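Local coordinates for MccB protein (Escherichia coli, PDB 6OM4), which takes part in microcin C7 biosynthesis by joining AMP to the N-formylated precursor peptide, probably adenylating it with ATP as its E1-like relatives do, at residues Glu259-Val264 against Ser334-Arg339; Ala244-Leu249 against Ile323-Asp328; Asn195-Leu200 against Val223-Val228; Asn231-Asn236 against Tyr250-Thr255. All coordinates share one frame; numbering follows the deposited sequence.

Contact 1 (Glu259-Val264 against Ser334-Arg339); sequences ECQKVV and SQNMGR. With ZN (zinc ion), chain E.
Gln261 reaches across to the turn that follows strand 332-336 and supplies the one hydrogen bond between the two segments. Its NE2 gives an N-H to Gly338 O at 2.9 Å, with an angle of 169° at the hydrogen. The oxygen lies almost in the plane of the Gln261 amide, whereas the nitrogen stands well above the plane of the Gly338 carbonyl and so uses neither lone pair squarely. A bend in the chain at chi2 (-74°) folds the amide back over the turn, and CG rests 3.3 Å from Asn336 O. The turn has its own brace, an Asx turn in which Gly338 N donates to Asn336 OD1 at 2.8 Å.

One residue earlier, Cys260 binds metal: its SG holds the zinc ion at 2.3 Å, with Cys257, Cys343 and Cys346 completing the four-sulfur site. The same side chain packs on the turn, CB lying 3.3 Å from Gly338 O and SG close to Arg339 CA.

Apolar packing covers the far end. Val263 CG1 lies against the aliphatic part of Gln335, the two side chains sliding past each other in opposite directions, and Val264 CG2 meets Met337 CE at 3.9 Å. The polar end of Gln335 is engaged elsewhere: OE1 accepts from Arg322, and NE2 bonds to the backbone of the bound peptide.

The zinc joins the loop to the C-terminal cysteines, while the Gln261 amide and the valine methyls hold it to the end of strand 332-336 and the turn after it, consistent with a structural zinc; Val263, Val264 and Gln335 also touch the bound peptide.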
loop_
_atom_site.group_PDB
_atom_site.type_symbol
_atom_site.label_atom_id
_atom_site.label_comp_id
_atom_site.label_asym_id
_atom_site.label_seq_id
_atom_site.Cartn_x
_atom_site.Cartn_y
_atom_site.Cartn_z
ATOM N N GLU A 259 13.299 -7.716 13.310
ATOM C CA GLU A 259 14.560 -8.320 13.858
ATOM C C GLU A 259 14.639 -9.834 13.616
ATOM O O GLU A 259 15.657 -10.451 13.900
ATOM C CB GLU A 259 14.672 -7.934 15.329
ATOM C CG GLU A 259 14.794 -6.429 15.449
ATOM C CD GLU A 259 15.563 -5.847 16.609
ATOM O OE1 GLU A 259 16.336 -6.587 17.266
ATOM O OE2 GLU A 259 15.338 -4.662 16.865
ATOM N N CYS A 260 13.618 -10.426 13.005
ATOM C CA CYS A 260 13.623 -11.883 12.829
ATOM C C CYS A 260 14.859 -12.323 12.046
ATOM O O CYS A 260 15.564 -13.257 12.463
ATOM C CB CYS A 260 12.390 -12.380 12.082
ATOM S SG CYS A 260 10.945 -12.654 13.140
ATOM N N GLN A 261 15.085 -11.681 10.896
ATOM C CA GLN A 261 16.211 -12.002 10.036
ATOM C C GLN A 261 17.212 -10.855 10.150
ATOM O O GLN A 261 16.829 -9.710 10.367
ATOM C CB GLN A 261 15.781 -12.197 8.580
ATOM C CG GLN A 261 14.544 -13.063 8.439
ATOM C CD GLN A 261 14.888 -14.501 8.702
ATOM O OE1 GLN A 261 16.004 -14.937 8.415
ATOM N NE2 GLN A 261 13.935 -15.247 9.240
ATOM N N LYS A 262 18.484 -11.175 9.981
ATOM C CA LYS A 262 19.531 -10.250 10.374
ATOM C C LYS A 262 20.173 -9.681 9.114
ATOM O O LYS A 262 21.345 -9.927 8.840
ATOM C CB LYS A 262 20.502 -10.973 11.314
ATOM C CG LYS A 262 19.778 -11.637 12.472
ATOM C CD LYS A 262 20.651 -12.194 13.577
ATOM C CE LYS A 262 19.824 -12.836 14.677
ATOM N NZ LYS A 262 18.650 -12.004 15.042
ATOM N N VAL A 263 19.374 -8.925 8.355
ATOM C CA VAL A 263 19.779 -8.452 7.057
ATOM C C VAL A 263 20.203 -6.980 7.157
ATOM O O VAL A 263 21.154 -6.559 6.527
ATOM C CB VAL A 263 18.668 -8.630 6.002
ATOM C CG1 VAL A 263 19.262 -8.626 4.603
ATOM C CG2 VAL A 263 17.831 -9.882 6.218
ATOM N N VAL A 264 19.490 -6.197 7.952
ATOM C CA VAL A 264 19.776 -4.758 8.043
ATOM C C VAL A 264 20.819 -4.547 9.146
ATOM O O VAL A 264 20.781 -5.238 10.167
ATOM C CB VAL A 264 18.484 -3.956 8.282
ATOM C CG1 VAL A 264 18.690 -2.452 8.151
ATOM C CG2 VAL A 264 17.387 -4.394 7.336
ATOM N N SER A 334 13.755 -7.773 -2.658
ATOM C CA SER A 334 13.106 -8.010 -1.355
ATOM C C SER A 334 14.147 -8.583 -0.389
ATOM O O SER A 334 14.866 -9.520 -0.755
ATOM C CB SER A 334 11.933 -8.984 -1.459
ATOM O OG SER A 334 11.027 -8.560 -2.459
ATOM N N GLN A 335 14.227 -8.023 0.813
ATOM C CA GLN A 335 14.930 -8.653 1.915
ATOM C C GLN A 335 13.916 -9.533 2.652
ATOM O O GLN A 335 12.842 -9.076 3.042
ATOM C CB GLN A 335 15.529 -7.638 2.881
ATOM C CG GLN A 335 16.605 -6.742 2.296
ATOM C CD GLN A 335 16.929 -5.594 3.230
ATOM O OE1 GLN A 335 16.137 -5.190 4.079
ATOM N NE2 GLN A 335 18.135 -5.066 3.101
ATOM N N ASN A 336 14.294 -10.780 2.890
ATOM C CA ASN A 336 13.441 -11.722 3.553
ATOM C C ASN A 336 13.336 -11.329 5.027
ATOM O O ASN A 336 14.341 -11.275 5.720
ATOM C CB ASN A 336 14.036 -13.107 3.323
ATOM C CG ASN A 336 13.242 -14.233 3.940
ATOM O OD1 ASN A 336 12.317 -14.011 4.712
ATOM N ND2 ASN A 336 13.619 -15.457 3.609
ATOM N N MET A 337 12.118 -11.042 5.499
ATOM C CA MET A 337 11.851 -10.851 6.925
ATOM C C MET A 337 10.749 -11.821 7.395
ATOM O O MET A 337 9.822 -11.446 8.120
ATOM C CB MET A 337 11.452 -9.402 7.208
ATOM C CG MET A 337 12.596 -8.403 6.980
ATOM S SD MET A 337 12.253 -6.795 7.682
ATOM C CE MET A 337 13.915 -6.136 7.735
ATOM N N GLY A 338 10.838 -13.080 6.958
ATOM C CA GLY A 338 9.961 -14.141 7.459
ATOM C C GLY A 338 10.212 -14.450 8.931
ATOM O O GLY A 338 11.254 -14.109 9.499
ATOM N N ARG A 339 9.234 -15.102 9.557
ATOM C CA ARG A 339 9.268 -15.362 10.989
ATOM C C ARG A 339 10.436 -16.288 11.312
ATOM O O ARG A 339 10.637 -17.269 10.599
ATOM C CB ARG A 339 7.988 -16.040 11.473
ATOM C CG ARG A 339 6.863 -15.084 11.809
ATOM C CD ARG A 339 5.850 -15.692 12.759
ATOM N NE ARG A 339 6.309 -15.684 14.142
ATOM C CZ ARG A 339 5.512 -15.936 15.164
ATOM N NH1 ARG A 339 4.320 -16.433 14.918
ATOM N NH2 ARG A 339 5.883 -15.688 16.408
HETATM ZN ZN ZN E . 10.925 -11.337 15.043
#

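Contact 2 (Ala244-Leu249 against Ile323-Asp328); sequences AVFGPL and IGIWSD
Ala244 and Ile325 form a hydrogen-bonded antiparallel pair, and two residues along Phe246 and Ile323 form another, so that both backbone polar atoms of all four residues are satisfied across the contact. Ala244 N donates to Ile325 O at 2.9 Å, and Ile325 N returns to Ala244 O at 2.8 Å. In the second pair Phe246 N reaches Ile323 O, while Ile323 N meets Phe246 O in the straightest of the four bonds (171° at the hydrogen).

Between them Val245 faces Gly324 as a non-hydrogen-bonded pair. Here CA-H groups supplement the ladder: Gly324 CA approaches Ala244 O, and Val245 CA approaches Ile323 O, each at 3.2 Å. Their amide groups turn outward, Val245 bonding to Gly238 and Gly324 to His333.

On the face carrying Ala244, Phe246, Ile323 and Ile325, the Phe246 ring leans over the neighbouring strand. With CG set between the backbone N and carbonyl carbon (chi1 70°), its CZ comes 3.6 Å from Ile323 CD1, and Ile325 CD1 sits at the ring edge.

Satisfied backbone groups and this apolar packing, partly beneath helix 292-311, imply firm pairing of strands 243-250 and 321-326 between 234-240 and 332-336 in the mixed sheet's antiparallel part.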
loop_
_atom_site.group_PDB
_atom_site.type_symbol
_atom_site.label_atom_id
_atom_site.label_comp_id
_atom_site.label_asym_id
_atom_site.label_seq_id
_atom_site.Cartn_x
_atom_site.Cartn_y
_atom_site.Cartn_z
ATOM N N ALA A 244 13.895 3.581 -2.808
ATOM C CA ALA A 244 12.581 3.605 -2.149
ATOM C C ALA A 244 12.406 2.283 -1.394
ATOM O O ALA A 244 12.724 1.247 -1.959
ATOM C CB ALA A 244 11.511 3.768 -3.192
ATOM N N VAL A 245 11.968 2.343 -0.142
ATOM C CA VAL A 245 11.780 1.127 0.676
ATOM C C VAL A 245 10.356 1.075 1.227
ATOM O O VAL A 245 9.853 2.055 1.765
ATOM C CB VAL A 245 12.813 1.036 1.811
ATOM C CG1 VAL A 245 12.533 -0.180 2.715
ATOM C CG2 VAL A 245 14.222 0.981 1.249
ATOM N N PHE A 246 9.721 -0.112 1.165
ATOM C CA PHE A 246 8.480 -0.265 1.928
ATOM C C PHE A 246 8.465 -1.679 2.448
ATOM O O PHE A 246 9.072 -2.557 1.863
ATOM C CB PHE A 246 7.200 0.043 1.130
ATOM C CG PHE A 246 6.818 -0.938 0.048
ATOM C CD1 PHE A 246 7.568 -1.059 -1.109
ATOM C CD2 PHE A 246 5.696 -1.748 0.166
ATOM C CE1 PHE A 246 7.192 -1.927 -2.126
ATOM C CE2 PHE A 246 5.351 -2.651 -0.824
ATOM C CZ PHE A 246 6.095 -2.745 -1.974
ATOM N N GLY A 247 7.765 -1.830 3.558
ATOM C CA GLY A 247 7.838 -3.033 4.335
ATOM C C GLY A 247 8.916 -2.975 5.407
ATOM O O GLY A 247 9.774 -2.072 5.474
ATOM N N PRO A 248 8.871 -3.895 6.379
ATOM C CA PRO A 248 7.876 -4.964 6.405
ATOM C C PRO A 248 6.491 -4.499 6.886
ATOM O O PRO A 248 6.356 -3.452 7.521
ATOM C CB PRO A 248 8.520 -5.901 7.422
ATOM C CG PRO A 248 9.123 -4.953 8.425
ATOM C CD PRO A 248 9.729 -3.875 7.567
ATOM N N LEU A 249 5.480 -5.290 6.525
ATOM C CA LEU A 249 4.147 -5.191 7.094
ATOM C C LEU A 249 4.070 -6.278 8.174
ATOM O O LEU A 249 4.065 -7.451 7.843
ATOM C CB LEU A 249 3.100 -5.356 5.986
ATOM C CG LEU A 249 1.645 -5.599 6.366
ATOM C CD1 LEU A 249 1.209 -4.934 7.635
ATOM C CD2 LEU A 249 0.696 -5.221 5.234
ATOM N N ILE A 323 11.070 -4.245 0.935
ATOM C CA ILE A 323 11.221 -4.193 -0.500
ATOM C C ILE A 323 11.889 -2.865 -0.901
ATOM O O ILE A 323 11.443 -1.823 -0.475
ATOM C CB ILE A 323 9.855 -4.376 -1.196
ATOM C CG1 ILE A 323 9.198 -5.699 -0.786
ATOM C CG2 ILE A 323 9.972 -4.240 -2.706
ATOM C CD1 ILE A 323 7.723 -5.803 -1.027
ATOM N N GLY A 324 12.945 -2.949 -1.698
ATOM C CA GLY A 324 13.610 -1.772 -2.260
ATOM C C GLY A 324 13.344 -1.661 -3.741
ATOM O O GLY A 324 13.502 -2.650 -4.503
ATOM N N ILE A 325 13.084 -0.419 -4.189
ATOM C CA ILE A 325 12.983 -0.074 -5.557
ATOM C C ILE A 325 14.057 0.981 -5.858
ATOM O O ILE A 325 14.029 2.073 -5.287
ATOM C CB ILE A 325 11.582 0.463 -5.908
ATOM C CG1 ILE A 325 10.478 -0.520 -5.526
ATOM C CG2 ILE A 325 11.525 0.844 -7.387
ATOM C CD1 ILE A 325 9.947 -0.304 -4.140
ATOM N N TRP A 326 14.999 0.634 -6.731
ATOM C CA TRP A 326 16.107 1.502 -7.081
ATOM C C TRP A 326 15.574 2.611 -7.978
ATOM O O TRP A 326 14.594 2.403 -8.691
ATOM C CB TRP A 326 17.250 0.704 -7.735
ATOM C CG TRP A 326 18.247 0.061 -6.798
ATOM C CD1 TRP A 326 19.596 0.278 -6.791
ATOM C CD2 TRP A 326 18.028 -0.949 -5.786
ATOM N NE1 TRP A 326 20.217 -0.487 -5.839
ATOM C CE2 TRP A 326 19.279 -1.252 -5.204
ATOM C CE3 TRP A 326 16.893 -1.596 -5.276
ATOM C CZ2 TRP A 326 19.422 -2.174 -4.171
ATOM C CZ3 TRP A 326 17.035 -2.512 -4.255
ATOM C CH2 TRP A 326 18.281 -2.774 -3.696
ATOM N N SER A 327 16.206 3.789 -7.950
ATOM C CA SER A 327 15.798 4.850 -8.849
ATOM C C SER A 327 16.908 5.126 -9.870
ATOM O O SER A 327 16.642 5.799 -10.849
ATOM C CB SER A 327 15.379 6.105 -8.109
ATOM O OG SER A 327 16.467 6.642 -7.369
ATOM N N ASP A 328 18.135 4.618 -9.661
ATOM C CA ASP A 328 19.175 4.917 -10.680
ATOM C C ASP A 328 19.450 3.723 -11.583
ATOM O O ASP A 328 20.253 3.822 -12.495
ATOM C CB ASP A 328 20.473 5.449 -10.098
ATOM C CG ASP A 328 21.078 4.619 -8.994
ATOM O OD1 ASP A 328 20.885 3.372 -8.979
ATOM O OD2 ASP A 328 21.671 5.268 -8.100
#

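Contact 3 (Asn195-Leu200 against Val223-Val228); sequences NDYTDL and VNKYCV
Leu200 and Tyr226 slide past each other in opposite directions, the leucine lying on the flat of the ring. Leu200 CB stands 3.7 Å above the plane of the Tyr226 ring, displaced toward its rim, in a CH-pi contact 4.0 Å from the centroid. Tyr226 has CG anti to its own backbone nitrogen (chi1 -180°), which throws the ring outward from helix 219-230 to meet the short 3-10 turn. Farther along, the ring passes the Leu200 carbonyl, with Tyr226 CZ 3.6 Å from Leu200 O.

The two branches of Leu200 reach back to the helix itself. CD1 touches Tyr226 CB, and CD2 meets Val223 CG2 at 4.2 Å, the two side chains crossing at about a right angle.

The Tyr197 side chain crosses that of Tyr226 at about a right angle, leading with its hydroxyl. Its OH lies 3.3 Å from Tyr226 CA, while Tyr226 N sits at the edge of the Tyr197 ring. Lys225 contributes only its CG here, 3.8 Å from Tyr197 OH, before its chain bends and leads its amine away. No hydrogen bond joins the segments.

In the chain the turn falls between strands 186-191 and 208-211. Leu200 also touches Trp209 of the latter and Trp222 of helix 219-230, Val223 packs on Val211, and the rings of Tyr226 and His201 meet edge-to-face. The contact thus packs the turn, with Leu200 close to the ATP-binding residue Ile194, against helix 219-230 of the ThiF-family Rossmann-like domain, beside strand 208-211.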
loop_
_atom_site.group_PDB
_atom_site.type_symbol
_atom_site.label_atom_id
_atom_site.label_comp_id
_atom_site.label_asym_id
_atom_site.label_seq_id
_atom_site.Cartn_x
_atom_site.Cartn_y
_atom_site.Cartn_z
ATOM N N ASN A 195 10.923 10.364 21.506
ATOM C CA ASN A 195 12.381 10.455 21.741
ATOM C C ASN A 195 12.859 9.427 22.783
ATOM O O ASN A 195 14.069 9.345 23.041
ATOM C CB ASN A 195 12.788 11.879 22.140
ATOM C CG ASN A 195 12.109 12.407 23.393
ATOM O OD1 ASN A 195 11.358 11.711 24.082
ATOM N ND2 ASN A 195 12.393 13.661 23.711
ATOM N N ASP A 196 11.924 8.675 23.394
ATOM C CA ASP A 196 12.246 7.535 24.221
ATOM C C ASP A 196 11.238 6.431 23.921
ATOM O O ASP A 196 10.109 6.714 23.559
ATOM C CB ASP A 196 12.205 7.868 25.715
ATOM C CG ASP A 196 13.490 8.513 26.244
ATOM O OD1 ASP A 196 14.569 7.803 26.284
ATOM O OD2 ASP A 196 13.425 9.727 26.578
ATOM N N TYR A 197 11.639 5.186 24.169
ATOM C CA TYR A 197 10.788 4.037 23.954
ATOM C C TYR A 197 9.418 4.200 24.617
ATOM O O TYR A 197 8.372 3.832 24.047
ATOM C CB TYR A 197 11.464 2.762 24.453
ATOM C CG TYR A 197 10.564 1.572 24.369
ATOM C CD1 TYR A 197 9.717 1.227 25.413
ATOM C CD2 TYR A 197 10.544 0.783 23.230
ATOM C CE1 TYR A 197 8.882 0.128 25.324
ATOM C CE2 TYR A 197 9.746 -0.334 23.144
ATOM C CZ TYR A 197 8.884 -0.648 24.174
ATOM O OH TYR A 197 8.048 -1.728 24.030
ATOM N N THR A 198 9.419 4.732 25.837
ATOM C CA THR A 198 8.244 4.825 26.672
ATOM C C THR A 198 7.168 5.764 26.091
ATOM O O THR A 198 5.981 5.598 26.347
ATOM C CB THR A 198 8.673 5.244 28.092
ATOM O OG1 THR A 198 7.590 4.843 28.926
ATOM C CG2 THR A 198 8.959 6.719 28.239
ATOM N N ASP A 199 7.555 6.713 25.244
ATOM C CA ASP A 199 6.594 7.591 24.594
ATOM C C ASP A 199 5.621 6.834 23.661
ATOM O O ASP A 199 4.591 7.354 23.329
ATOM C CB ASP A 199 7.323 8.698 23.833
ATOM C CG ASP A 199 8.040 9.665 24.771
ATOM O OD1 ASP A 199 7.592 9.802 25.913
ATOM O OD2 ASP A 199 9.065 10.234 24.357
ATOM N N LEU A 200 5.962 5.613 23.232
ATOM C CA LEU A 200 5.070 4.818 22.356
ATOM C C LEU A 200 3.771 4.421 23.062
ATOM O O LEU A 200 2.763 4.198 22.394
ATOM C CB LEU A 200 5.827 3.602 21.831
ATOM C CG LEU A 200 6.878 3.938 20.785
ATOM C CD1 LEU A 200 7.842 2.779 20.571
ATOM C CD2 LEU A 200 6.220 4.329 19.461
ATOM N N VAL A 223 9.764 0.758 17.782
ATOM C CA VAL A 223 8.377 0.561 17.294
ATOM C C VAL A 223 8.089 -0.939 17.154
ATOM O O VAL A 223 7.075 -1.432 17.544
ATOM C CB VAL A 223 8.162 1.321 15.971
ATOM C CG1 VAL A 223 6.819 0.952 15.369
ATOM C CG2 VAL A 223 8.276 2.825 16.156
ATOM N N ASN A 224 9.030 -1.647 16.558
ATOM C CA ASN A 224 8.924 -3.046 16.309
ATOM C C ASN A 224 8.671 -3.769 17.642
ATOM O O ASN A 224 7.722 -4.541 17.763
ATOM C CB ASN A 224 10.173 -3.545 15.599
ATOM C CG ASN A 224 10.154 -5.042 15.363
ATOM O OD1 ASN A 224 10.847 -5.824 16.041
ATOM N ND2 ASN A 224 9.311 -5.444 14.452
ATOM N N LYS A 225 9.534 -3.522 18.638
ATOM C CA LYS A 225 9.422 -4.216 19.939
ATOM C C LYS A 225 8.073 -3.893 20.586
ATOM O O LYS A 225 7.359 -4.825 21.029
ATOM C CB LYS A 225 10.622 -3.874 20.835
ATOM C CG LYS A 225 10.435 -4.177 22.322
ATOM C CD LYS A 225 11.713 -4.084 23.155
ATOM C CE LYS A 225 12.722 -5.173 22.810
ATOM N NZ LYS A 225 13.704 -5.421 23.905
ATOM N N TYR A 226 7.697 -2.605 20.593
ATOM C CA TYR A 226 6.454 -2.160 21.178
ATOM C C TYR A 226 5.273 -2.848 20.505
ATOM O O TYR A 226 4.354 -3.301 21.203
ATOM C CB TYR A 226 6.267 -0.644 21.100
ATOM C CG TYR A 226 4.977 -0.153 21.703
ATOM C CD1 TYR A 226 3.821 -0.093 20.965
ATOM C CD2 TYR A 226 4.896 0.182 23.046
ATOM C CE1 TYR A 226 2.619 0.320 21.511
ATOM C CE2 TYR A 226 3.709 0.631 23.603
ATOM C CZ TYR A 226 2.552 0.637 22.856
ATOM O OH TYR A 226 1.388 1.098 23.413
ATOM N N CYS A 227 5.296 -2.938 19.154
ATOM C CA CYS A 227 4.145 -3.468 18.398
ATOM C C CYS A 227 4.026 -4.982 18.578
ATOM O O CYS A 227 2.921 -5.492 18.679
ATOM C CB CYS A 227 4.222 -3.117 16.914
ATOM S SG CYS A 227 3.729 -1.391 16.647
ATOM N N VAL A 228 5.153 -5.663 18.680
ATOM C CA VAL A 228 5.123 -7.098 19.022
ATOM C C VAL A 228 4.462 -7.258 20.399
ATOM O O VAL A 228 3.588 -8.140 20.593
ATOM C CB VAL A 228 6.540 -7.700 18.998
ATOM C CG1 VAL A 228 6.546 -9.086 19.598
ATOM C CG2 VAL A 228 7.133 -7.759 17.595
#

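Contact 4 (Asn231-Asn236 against Tyr250-Thr255); sequences NQPYIN and YVPGKT
Tyr250 lays its CB over one face of the Tyr234 ring, 3.4 Å above the plane and offset toward the rim, in a CH-pi contact. The rings meet obliquely, their planes at 36°. Pro252 N lies over a face of the Tyr250 ring, and Gln232 O sits at its edge, 3.6 Å from Tyr250 CD2. That carbonyl oxygen is buried without a hydrogen-bonding partner. Tyr234 CG takes the crowded position between backbone N and carbonyl carbon (chi1 75°), which turns its ring beneath the Tyr250 side chain.

Behind the rings, Tyr234 N donates to a lone pair of Tyr250 O at 3.1 Å, and Tyr250 N returns to Tyr234 O at 2.8 Å, making one antiparallel hydrogen-bonded pair.

The proline rings of Pro233 and Pro252 cross at about a right angle, CG of the first 3.9 Å from CD of the second. Asn231, whose positive phi ends helix 219-230 in a Schellman motif, brings ND2 to 3.5 Å from Pro252 CB.

Tyr234 OH lies close to the Asn224 side chain of that helix, and its ring touches Trp209 and Val211 of strand 208-211. Tyr250 packs on Val228, and its side chain comes within about 4 Å of that of the zinc ligand Cys257, nearest atoms. Pro233 and Val251 rest on Phe309 of helix 292-311, so the pairing is covered by one helix on each side.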
loop_
_atom_site.group_PDB
_atom_site.type_symbol
_atom_site.label_atom_id
_atom_site.label_comp_id
_atom_site.label_asym_id
_atom_site.label_seq_id
_atom_site.Cartn_x
_atom_site.Cartn_y
_atom_site.Cartn_z
ATOM N N ASN A 231 0.587 -6.320 20.293
ATOM C CA ASN A 231 -0.284 -6.977 19.305
ATOM C C ASN A 231 -0.797 -5.962 18.270
ATOM O O ASN A 231 -1.943 -5.987 17.905
ATOM C CB ASN A 231 -1.474 -7.708 19.952
ATOM C CG ASN A 231 -1.191 -9.185 20.066
ATOM O OD1 ASN A 231 -0.502 -9.601 21.000
ATOM N ND2 ASN A 231 -1.638 -9.955 19.079
ATOM N N GLN A 232 0.079 -5.051 17.834
ATOM C CA GLN A 232 -0.274 -3.910 16.964
ATOM C C GLN A 232 0.361 -4.100 15.589
ATOM O O GLN A 232 1.577 -4.086 15.449
ATOM C CB GLN A 232 0.219 -2.631 17.606
ATOM C CG GLN A 232 0.054 -1.398 16.726
ATOM C CD GLN A 232 -1.372 -1.166 16.320
ATOM O OE1 GLN A 232 -1.734 -1.307 15.149
ATOM N NE2 GLN A 232 -2.191 -0.815 17.298
ATOM N N PRO A 233 -0.416 -4.300 14.518
ATOM C CA PRO A 233 0.166 -4.334 13.174
ATOM C C PRO A 233 0.808 -2.983 12.799
ATOM O O PRO A 233 0.307 -1.942 13.169
ATOM C CB PRO A 233 -0.993 -4.714 12.234
ATOM C CG PRO A 233 -2.110 -5.214 13.173
ATOM C CD PRO A 233 -1.870 -4.560 14.524
ATOM N N TYR A 234 1.886 -3.034 12.012
ATOM C CA TYR A 234 2.482 -1.804 11.482
ATOM C C TYR A 234 3.097 -2.071 10.108
ATOM O O TYR A 234 3.379 -3.203 9.747
ATOM C CB TYR A 234 3.513 -1.204 12.448
ATOM C CG TYR A 234 4.828 -1.927 12.493
ATOM C CD1 TYR A 234 5.817 -1.654 11.553
ATOM C CD2 TYR A 234 5.122 -2.875 13.465
ATOM C CE1 TYR A 234 7.043 -2.289 11.582
ATOM C CE2 TYR A 234 6.348 -3.528 13.493
ATOM C CZ TYR A 234 7.321 -3.244 12.542
ATOM O OH TYR A 234 8.548 -3.853 12.446
ATOM N N ILE A 235 3.322 -0.991 9.363
ATOM C CA ILE A 235 4.105 -1.048 8.174
ATOM C C ILE A 235 5.110 0.111 8.183
ATOM O O ILE A 235 4.769 1.205 8.588
ATOM C CB ILE A 235 3.210 -1.037 6.928
ATOM C CG1 ILE A 235 4.081 -1.246 5.685
ATOM C CG2 ILE A 235 2.318 0.209 6.865
ATOM C CD1 ILE A 235 3.311 -1.464 4.409
ATOM N N ASN A 236 6.357 -0.186 7.827
ATOM C CA ASN A 236 7.394 0.852 7.721
ATOM C C ASN A 236 7.526 1.238 6.247
ATOM O O ASN A 236 7.360 0.408 5.389
ATOM C CB ASN A 236 8.692 0.346 8.352
ATOM C CG ASN A 236 9.791 1.365 8.518
ATOM O OD1 ASN A 236 10.952 0.991 8.372
ATOM N ND2 ASN A 236 9.468 2.596 8.923
ATOM N N TYR A 250 4.164 -5.845 9.433
ATOM C CA TYR A 250 4.199 -6.724 10.597
ATOM C C TYR A 250 2.760 -7.012 11.008
ATOM O O TYR A 250 2.005 -6.086 11.327
ATOM C CB TYR A 250 4.933 -6.080 11.777
ATOM C CG TYR A 250 4.734 -6.860 13.054
ATOM C CD1 TYR A 250 5.222 -8.152 13.143
ATOM C CD2 TYR A 250 3.955 -6.376 14.094
ATOM C CE1 TYR A 250 4.989 -8.925 14.267
ATOM C CE2 TYR A 250 3.767 -7.113 15.255
ATOM C CZ TYR A 250 4.250 -8.412 15.317
ATOM O OH TYR A 250 4.035 -9.183 16.434
ATOM N N VAL A 251 2.415 -8.306 11.047
ATOM C CA VAL A 251 1.093 -8.749 11.524
ATOM C C VAL A 251 1.318 -9.713 12.676
ATOM O O VAL A 251 1.923 -10.756 12.446
ATOM C CB VAL A 251 0.280 -9.399 10.401
ATOM C CG1 VAL A 251 -1.124 -9.705 10.909
ATOM C CG2 VAL A 251 0.228 -8.513 9.172
ATOM N N PRO A 252 0.849 -9.401 13.906
ATOM C CA PRO A 252 1.049 -10.261 15.079
ATOM C C PRO A 252 0.749 -11.738 14.818
ATOM O O PRO A 252 -0.325 -12.075 14.296
ATOM C CB PRO A 252 0.033 -9.703 16.065
ATOM C CG PRO A 252 0.097 -8.226 15.794
ATOM C CD PRO A 252 0.158 -8.149 14.286
ATOM N N GLY A 253 1.742 -12.578 15.112
ATOM C CA GLY A 253 1.607 -14.022 15.067
ATOM C C GLY A 253 1.622 -14.618 13.680
ATOM O O GLY A 253 1.471 -15.814 13.555
ATOM N N LYS A 254 1.865 -13.810 12.637
ATOM C CA LYS A 254 1.688 -14.201 11.231
ATOM C C LYS A 254 2.958 -13.923 10.418
ATOM O O LYS A 254 3.458 -14.782 9.705
ATOM C CB LYS A 254 0.491 -13.441 10.650
ATOM C CG LYS A 254 0.213 -13.643 9.169
ATOM C CD LYS A 254 -1.112 -13.028 8.748
ATOM C CE LYS A 254 -1.077 -12.273 7.443
ATOM N NZ LYS A 254 -1.093 -13.193 6.282
ATOM N N THR A 255 3.458 -12.687 10.454
ATOM C CA THR A 255 4.632 -12.395 9.699
ATOM C C THR A 255 5.847 -12.270 10.615
ATOM O O THR A 255 5.715 -12.217 11.838
ATOM C CB THR A 255 4.500 -11.080 8.919
ATOM O OG1 THR A 255 4.345 -10.041 9.879
ATOM C CG2 THR A 255 3.352 -11.095 7.944
#

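Followed from the N terminus, contact 3 comes first, closing the short connection from the 3-10 turn through strand 208-211 to helix 219-230. Contact 4 begins just after that helix and closes the hairpin of strands 234-240 and 243-250. Contact 2 opens within this hairpin and crosses contact 4, since its second segment lies on strand 321-326, beyond helix 292-311. Contact 1 crosses contact 2 in turn, taking the zinc loop to the sheet's edge strand 332-336. Asn224 with Tyr234 and Gly247 with Asn236 join consecutive elements, while Met337 packs on Pro248 between contacts 1 and 2. Together they tie helix 219-230 and the strands from 208-211 to 332-336 of the mixed sheet to the zinc-bearing loop.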